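Local coordinates for protein alginate lyase (Bacteroides ovatus, PDB 3NNB) that probably cleaves the polysaccharide alginate by beta-elimination, at residues Q216-L230 / T246-Q258. Numbering follows the deposited sequence. Where two conformers were deposited one is given.
Sequences QRAKNNHGLAYDVQL and TIQEFPEKRLFAQ
The backbone O of Gln216 is gripped end-on by Arg254, whose NH2 lies 2.8 Å from it, in the carbonyl plane and on a lone pair, while NH1 reaches it at a tilt. The adjoining edge, NE and the same NH2, holds Asp227 side-on: NE points almost straight (174°) at OD2, 2.8 Å away, and NH2 takes OD1, both from above the carboxylate plane. A water bound to NH1 links Arg254 to Ala218 O and to NE2 of Gln258. Gly223 O stands 3.1 Å above the guanidinium, over its centre, with CD of Lys253 on the opposite face. A side chain on Gly223 would run into Arg254 NH1, so glycine suits this place. Arg254 reaches across because its chain bends at chi2 (-58°), then runs extended; an alanine here would probably leave the buried Asp227 carboxylate without its countercharge and Gln216 O without both donors. Asp227 OD2 also takes a water that bridges to Thr246 O, and its CB packs on Thr246 CG2, a methyl small enough for this close approach. Leu224 CG packs 3.7 Å from Phe250 CZ, and the Phe250 side chain also touches Met288 of helix 274-293. At the start of helix 221-236, Asn220 is the N-cap, its OD1 accepting from His222 N; Gln258 NE2 adds a weak bond to Asn220 O, while its OE1 accepts from Asn281. Segments 221-230 and 246-258 run nearly antiparallel (158°), their axes 9.7 Å apart at closest approach, consistent with the helical hairpins of this family's alpha/alpha toroid. Asn220 and His222 also bind a citrate, probably from the crystallisation liquor, which may mark a pocket. One arginine thus ties the end of helix 210-216 to the aspartate of helix 221-236, and its positive charge is likely to favour the ionised carboxylate.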
loop_
_atom_site.group_PDB
_atom_site.type_symbol
_atom_site.label_atom_id
_atom_site.label_comp_id
_atom_site.label_asym_id
_atom_site.label_seq_id
_atom_site.Cartn_x
_atom_site.Cartn_y
_atom_site.Cartn_z
ATOM N N GLN A 216 -11.669 4.859 -9.696
ATOM C CA GLN A 216 -12.802 4.160 -9.108
ATOM C C GLN A 216 -13.405 3.168 -10.113
ATOM O O GLN A 216 -13.809 2.084 -9.728
ATOM C CB GLN A 216 -13.863 5.144 -8.607
ATOM C CG GLN A 216 -14.981 4.488 -7.775
ATOM C CD GLN A 216 -16.100 3.845 -8.604
ATOM O OE1 GLN A 216 -16.400 4.278 -9.723
ATOM N NE2 GLN A 216 -16.705 2.762 -8.053
ATOM N N ARG A 217 -13.452 3.554 -11.397
ATOM C CA ARG A 217 -14.043 2.760 -12.479
ATOM C C ARG A 217 -13.138 1.683 -13.009
ATOM O O ARG A 217 -13.561 0.890 -13.858
ATOM C CB ARG A 217 -14.366 3.653 -13.693
ATOM C CG ARG A 217 -15.429 4.708 -13.486
ATOM C CD ARG A 217 -15.847 5.289 -14.859
ATOM N NE ARG A 217 -14.767 5.987 -15.581
ATOM C CZ ARG A 217 -14.501 7.296 -15.464
ATOM N NH1 ARG A 217 -15.220 8.052 -14.640
ATOM N NH2 ARG A 217 -13.510 7.853 -16.163
ATOM N N ALA A 218 -11.858 1.711 -12.603
ATOM C CA ALA A 218 -10.882 0.764 -13.123
ATOM C C ALA A 218 -11.287 -0.680 -12.833
ATOM O O ALA A 218 -11.812 -0.998 -11.779
ATOM C CB ALA A 218 -9.450 1.069 -12.579
ATOM N N LYS A 219 -11.071 -1.555 -13.816
ATOM C CA LYS A 219 -11.510 -2.927 -13.758
ATOM C C LYS A 219 -10.514 -3.903 -13.138
ATOM O O LYS A 219 -10.847 -5.068 -12.902
ATOM C CB LYS A 219 -11.830 -3.397 -15.174
ATOM C CG LYS A 219 -12.961 -2.595 -15.811
ATOM C CD LYS A 219 -13.435 -3.233 -17.107
ATOM C CE LYS A 219 -14.508 -2.364 -17.768
ATOM N NZ LYS A 219 -15.639 -2.094 -16.827
ATOM N N ASN A 220 -9.298 -3.439 -12.897
ATOM C CA ASN A 220 -8.198 -4.294 -12.422
ATOM C C ASN A 220 -7.761 -3.886 -11.020
ATOM O O ASN A 220 -8.504 -3.277 -10.263
ATOM C CB ASN A 220 -7.027 -4.294 -13.429
ATOM C CG ASN A 220 -6.275 -2.995 -13.456
ATOM O OD1 ASN A 220 -6.770 -1.972 -12.935
ATOM N ND2 ASN A 220 -5.062 -3.003 -14.025
ATOM N N ASN A 221 -6.539 -4.226 -10.669
ATOM C CA ASN A 221 -6.005 -3.917 -9.345
ATOM C C ASN A 221 -6.183 -2.450 -8.916
ATOM O O ASN A 221 -6.282 -2.164 -7.721
ATOM C CB ASN A 221 -4.544 -4.378 -9.223
ATOM C CG ASN A 221 -3.572 -3.511 -10.004
ATOM O OD1 ASN A 221 -3.269 -2.391 -9.569
ATOM N ND2 ASN A 221 -3.056 -4.011 -11.152
ATOM N N HIS A 222 -6.198 -1.527 -9.878
ATOM C CA HIS A 222 -6.347 -0.127 -9.518
ATOM C C HIS A 222 -7.669 0.134 -8.867
ATOM O O HIS A 222 -7.731 0.859 -7.889
ATOM C CB HIS A 222 -6.185 0.792 -10.728
ATOM C CG HIS A 222 -4.772 1.093 -11.080
ATOM N ND1 HIS A 222 -4.052 2.091 -10.466
ATOM C CD2 HIS A 222 -3.948 0.537 -11.993
ATOM C CE1 HIS A 222 -2.853 2.163 -11.015
ATOM N NE2 HIS A 222 -2.746 1.205 -11.917
ATOM N N GLY A 223 -8.739 -0.421 -9.410
ATOM C CA GLY A 223 -10.043 -0.173 -8.869
ATOM C C GLY A 223 -10.262 -0.868 -7.527
ATOM O O GLY A 223 -10.901 -0.313 -6.627
ATOM N N LEU A 224 -9.732 -2.078 -7.368
ATOM C CA LEU A 224 -9.795 -2.771 -6.089
ATOM C C LEU A 224 -9.055 -1.992 -4.999
ATOM O O LEU A 224 -9.577 -1.763 -3.888
ATOM C CB LEU A 224 -9.274 -4.200 -6.268
ATOM C CG LEU A 224 -9.471 -5.180 -5.101
ATOM C CD1 LEU A 224 -9.596 -6.622 -5.604
ATOM C CD2 LEU A 224 -8.337 -5.066 -4.075
ATOM N N ALA A 225 -7.864 -1.496 -5.355
ATOM C CA ALA A 225 -7.073 -0.694 -4.447
ATOM C C ALA A 225 -7.751 0.637 -4.098
ATOM O O ALA A 225 -7.632 1.115 -2.962
ATOM C CB ALA A 225 -5.622 -0.485 -4.997
ATOM N N TYR A 226 -8.467 1.230 -5.035
ATOM C CA TYR A 226 -9.196 2.491 -4.755
ATOM C C TYR A 226 -10.128 2.285 -3.592
ATOM O O TYR A 226 -10.179 3.095 -2.685
ATOM C CB TYR A 226 -9.952 2.949 -5.985
ATOM C CG TYR A 226 -10.834 4.163 -5.735
ATOM C CD1 TYR A 226 -12.106 4.007 -5.220
ATOM C CD2 TYR A 226 -10.368 5.461 -5.988
ATOM C CE1 TYR A 226 -12.942 5.094 -4.993
ATOM C CE2 TYR A 226 -11.201 6.583 -5.763
ATOM C CZ TYR A 226 -12.479 6.391 -5.274
ATOM O OH TYR A 226 -13.384 7.440 -5.018
ATOM N N ASP A 227 -10.868 1.185 -3.629
ATOM C CA ASP A 227 -11.850 0.924 -2.561
ATOM C C ASP A 227 -11.166 0.753 -1.205
ATOM O O ASP A 227 -11.655 1.223 -0.187
ATOM C CB ASP A 227 -12.690 -0.306 -2.860
ATOM C CG ASP A 227 -13.765 -0.059 -3.892
ATOM O OD1 ASP A 227 -13.872 1.050 -4.450
ATOM O OD2 ASP A 227 -14.534 -1.015 -4.164
ATOM N N VAL A 228 -10.054 0.008 -1.173
ATOM C CA VAL A 228 -9.310 -0.152 0.086
ATOM C C VAL A 228 -8.870 1.192 0.666
ATOM O O VAL A 228 -9.031 1.454 1.861
ATOM C CB VAL A 228 -8.079 -1.112 -0.047
ATOM C CG1 VAL A 228 -7.426 -1.338 1.305
ATOM C CG2 VAL A 228 -8.516 -2.450 -0.644
ATOM N N GLN A 229 -8.328 2.041 -0.196
ATOM C CA GLN A 229 -7.829 3.330 0.259
ATOM C C GLN A 229 -9.011 4.180 0.718
ATOM O O GLN A 229 -8.960 4.771 1.782
ATOM C CB GLN A 229 -7.122 4.053 -0.902
ATOM C CG GLN A 229 -5.855 3.395 -1.407
ATOM C CD GLN A 229 -5.017 4.367 -2.233
ATOM O OE1 GLN A 229 -4.449 5.320 -1.680
ATOM N NE2 GLN A 229 -4.901 4.113 -3.555
ATOM N N LEU A 230 -10.097 4.220 -0.062
ATOM C CA LEU A 230 -11.265 5.022 0.354
ATOM C C LEU A 230 -11.756 4.572 1.748
ATOM O O LEU A 230 -12.059 5.392 2.635
ATOM C CB LEU A 230 -12.385 4.933 -0.681
ATOM C CG LEU A 230 -13.582 5.867 -0.422
ATOM C CD1 LEU A 230 -13.182 7.326 -0.688
ATOM C CD2 LEU A 230 -14.772 5.426 -1.323
ATOM N N THR A 246 -18.625 1.048 1.381
ATOM C CA THR A 246 -17.588 0.621 0.444
ATOM C C THR A 246 -17.273 -0.863 0.681
ATOM O O THR A 246 -17.105 -1.641 -0.256
ATOM C CB THR A 246 -16.341 1.523 0.583
ATOM O OG1 THR A 246 -16.748 2.885 0.448
ATOM C CG2 THR A 246 -15.285 1.193 -0.504
ATOM N N ILE A 247 -17.217 -1.250 1.942
ATOM C CA ILE A 247 -17.010 -2.673 2.312
ATOM C C ILE A 247 -18.138 -3.563 1.815
ATOM O O ILE A 247 -17.910 -4.625 1.221
ATOM C CB ILE A 247 -16.817 -2.830 3.826
ATOM C CG1 ILE A 247 -15.470 -2.192 4.258
ATOM C CG2 ILE A 247 -16.850 -4.325 4.254
ATOM C CD1 ILE A 247 -15.282 -2.004 5.771
ATOM N N GLN A 248 -19.375 -3.142 2.061
ATOM C CA GLN A 248 -20.519 -3.964 1.692
ATOM C C GLN A 248 -20.645 -4.160 0.205
ATOM O O GLN A 248 -21.062 -5.223 -0.226
ATOM C CB GLN A 248 -21.792 -3.405 2.342
ATOM C CG GLN A 248 -21.725 -3.722 3.866
ATOM C CD GLN A 248 -22.776 -3.047 4.711
ATOM O OE1 GLN A 248 -23.508 -2.169 4.249
ATOM N NE2 GLN A 248 -22.818 -3.427 5.986
ATOM N N GLU A 249 -20.217 -3.178 -0.576
ATOM C CA GLU A 249 -20.243 -3.263 -2.027
ATOM C C GLU A 249 -19.041 -3.973 -2.655
ATOM O O GLU A 249 -19.063 -4.334 -3.849
ATOM C CB GLU A 249 -20.386 -1.869 -2.621
ATOM C CG GLU A 249 -21.693 -1.234 -2.248
ATOM C CD GLU A 249 -21.880 0.157 -2.838
ATOM O OE1 GLU A 249 -20.987 0.700 -3.529
ATOM O OE2 GLU A 249 -22.967 0.694 -2.600
ATOM N N PHE A 250 -17.991 -4.180 -1.852
ATOM C CA PHE A 250 -16.700 -4.658 -2.363
ATOM C C PHE A 250 -16.745 -6.067 -3.005
ATOM O O PHE A 250 -16.177 -6.260 -4.077
ATOM C CB PHE A 250 -15.649 -4.511 -1.253
ATOM C CG PHE A 250 -14.246 -4.918 -1.609
ATOM C CD1 PHE A 250 -13.353 -3.988 -2.162
ATOM C CD2 PHE A 250 -13.786 -6.189 -1.314
ATOM C CE1 PHE A 250 -12.053 -4.339 -2.412
ATOM C CE2 PHE A 250 -12.494 -6.538 -1.577
ATOM C CZ PHE A 250 -11.622 -5.594 -2.082
ATOM N N PRO A 251 -17.472 -7.018 -2.422
ATOM C CA PRO A 251 -17.458 -8.350 -3.083
ATOM C C PRO A 251 -18.000 -8.319 -4.495
ATOM O O PRO A 251 -17.333 -8.811 -5.421
ATOM C CB PRO A 251 -18.324 -9.205 -2.137
ATOM C CG PRO A 251 -18.044 -8.553 -0.764
ATOM C CD PRO A 251 -18.099 -7.097 -1.078
ATOM N N GLU A 252 -19.171 -7.724 -4.709
ATOM C CA GLU A 252 -19.757 -7.690 -6.043
ATOM C C GLU A 252 -18.995 -6.769 -6.986
ATOM O O GLU A 252 -18.782 -7.111 -8.131
ATOM C CB GLU A 252 -21.240 -7.283 -5.987
ATOM C CG GLU A 252 -22.127 -8.343 -5.361
ATOM C CD GLU A 252 -23.593 -7.940 -5.310
ATOM O OE1 GLU A 252 -24.118 -7.413 -6.315
ATOM O OE2 GLU A 252 -24.217 -8.169 -4.260
ATOM N N LYS A 253 -18.539 -5.611 -6.495
ATOM C CA LYS A 253 -17.891 -4.628 -7.350
ATOM C C LYS A 253 -16.478 -5.027 -7.761
ATOM O O LYS A 253 -16.061 -4.763 -8.912
ATOM C CB LYS A 253 -17.843 -3.275 -6.652
ATOM C CG LYS A 253 -17.442 -2.117 -7.550
ATOM C CD LYS A 253 -17.449 -0.768 -6.777
ATOM C CE LYS A 253 -18.811 -0.370 -6.269
ATOM N NZ LYS A 253 -19.803 -0.274 -7.395
ATOM N N ARG A 254 -15.775 -5.695 -6.846
ATOM C CA ARG A 254 -14.336 -5.964 -7.022
ATOM C C ARG A 254 -14.020 -7.468 -7.068
ATOM O O ARG A 254 -13.492 -7.962 -8.051
ATOM C CB ARG A 254 -13.492 -5.290 -5.934
ATOM C CG ARG A 254 -13.757 -3.808 -5.773
ATOM C CD ARG A 254 -13.523 -2.994 -7.052
ATOM N NE ARG A 254 -13.853 -1.593 -6.802
ATOM C CZ ARG A 254 -13.788 -0.627 -7.709
ATOM N NH1 ARG A 254 -13.486 -0.891 -8.962
ATOM N NH2 ARG A 254 -14.040 0.612 -7.346
ATOM N N LEU A 255 -14.368 -8.214 -6.022
ATOM C CA LEU A 255 -13.959 -9.610 -5.978
ATOM C C LEU A 255 -14.589 -10.434 -7.089
ATOM O O LEU A 255 -13.926 -11.216 -7.745
ATOM C CB LEU A 255 -14.307 -10.277 -4.625
ATOM C CG LEU A 255 -13.618 -9.649 -3.410
ATOM C CD1 LEU A 255 -14.077 -10.339 -2.141
ATOM C CD2 LEU A 255 -12.056 -9.619 -3.516
ATOM N N PHE A 256 -15.901 -10.300 -7.272
ATOM C CA PHE A 256 -16.585 -11.199 -8.209
ATOM C C PHE A 256 -16.373 -10.729 -9.656
ATOM O O PHE A 256 -16.608 -11.495 -10.608
ATOM C CB PHE A 256 -18.082 -11.335 -7.889
ATOM C CG PHE A 256 -18.395 -11.768 -6.460
ATOM C CD1 PHE A 256 -17.477 -12.454 -5.669
ATOM C CD2 PHE A 256 -19.643 -11.474 -5.906
ATOM C CE1 PHE A 256 -17.778 -12.826 -4.351
ATOM C CE2 PHE A 256 -19.940 -11.862 -4.588
ATOM C CZ PHE A 256 -19.024 -12.525 -3.836
ATOM N N ALA A 257 -15.970 -9.479 -9.818
ATOM C CA ALA A 257 -15.670 -8.931 -11.122
ATOM C C ALA A 257 -14.280 -9.416 -11.593
ATOM O O ALA A 257 -14.106 -9.724 -12.768
ATOM C CB ALA A 257 -15.713 -7.412 -11.079
ATOM N N GLN A 258 -13.319 -9.414 -10.686
ATOM C CA GLN A 258 -11.876 -9.595 -10.986
ATOM C C GLN A 258 -11.325 -11.015 -10.804
ATOM O O GLN A 258 -10.238 -11.307 -11.317
ATOM C CB GLN A 258 -11.025 -8.619 -10.164
ATOM C CG GLN A 258 -11.378 -7.166 -10.414
ATOM C CD GLN A 258 -10.401 -6.177 -9.851
ATOM O OE1 GLN A 258 -9.203 -6.479 -9.616
ATOM N NE2 GLN A 258 -10.903 -4.944 -9.637
HETATM O O HOH W 1 -13.080 -3.294 -10.455
HETATM O O HOH W 2 -12.764 -6.810 -13.779
HETATM O O HOH W 3 -16.985 -1.160 -2.984
#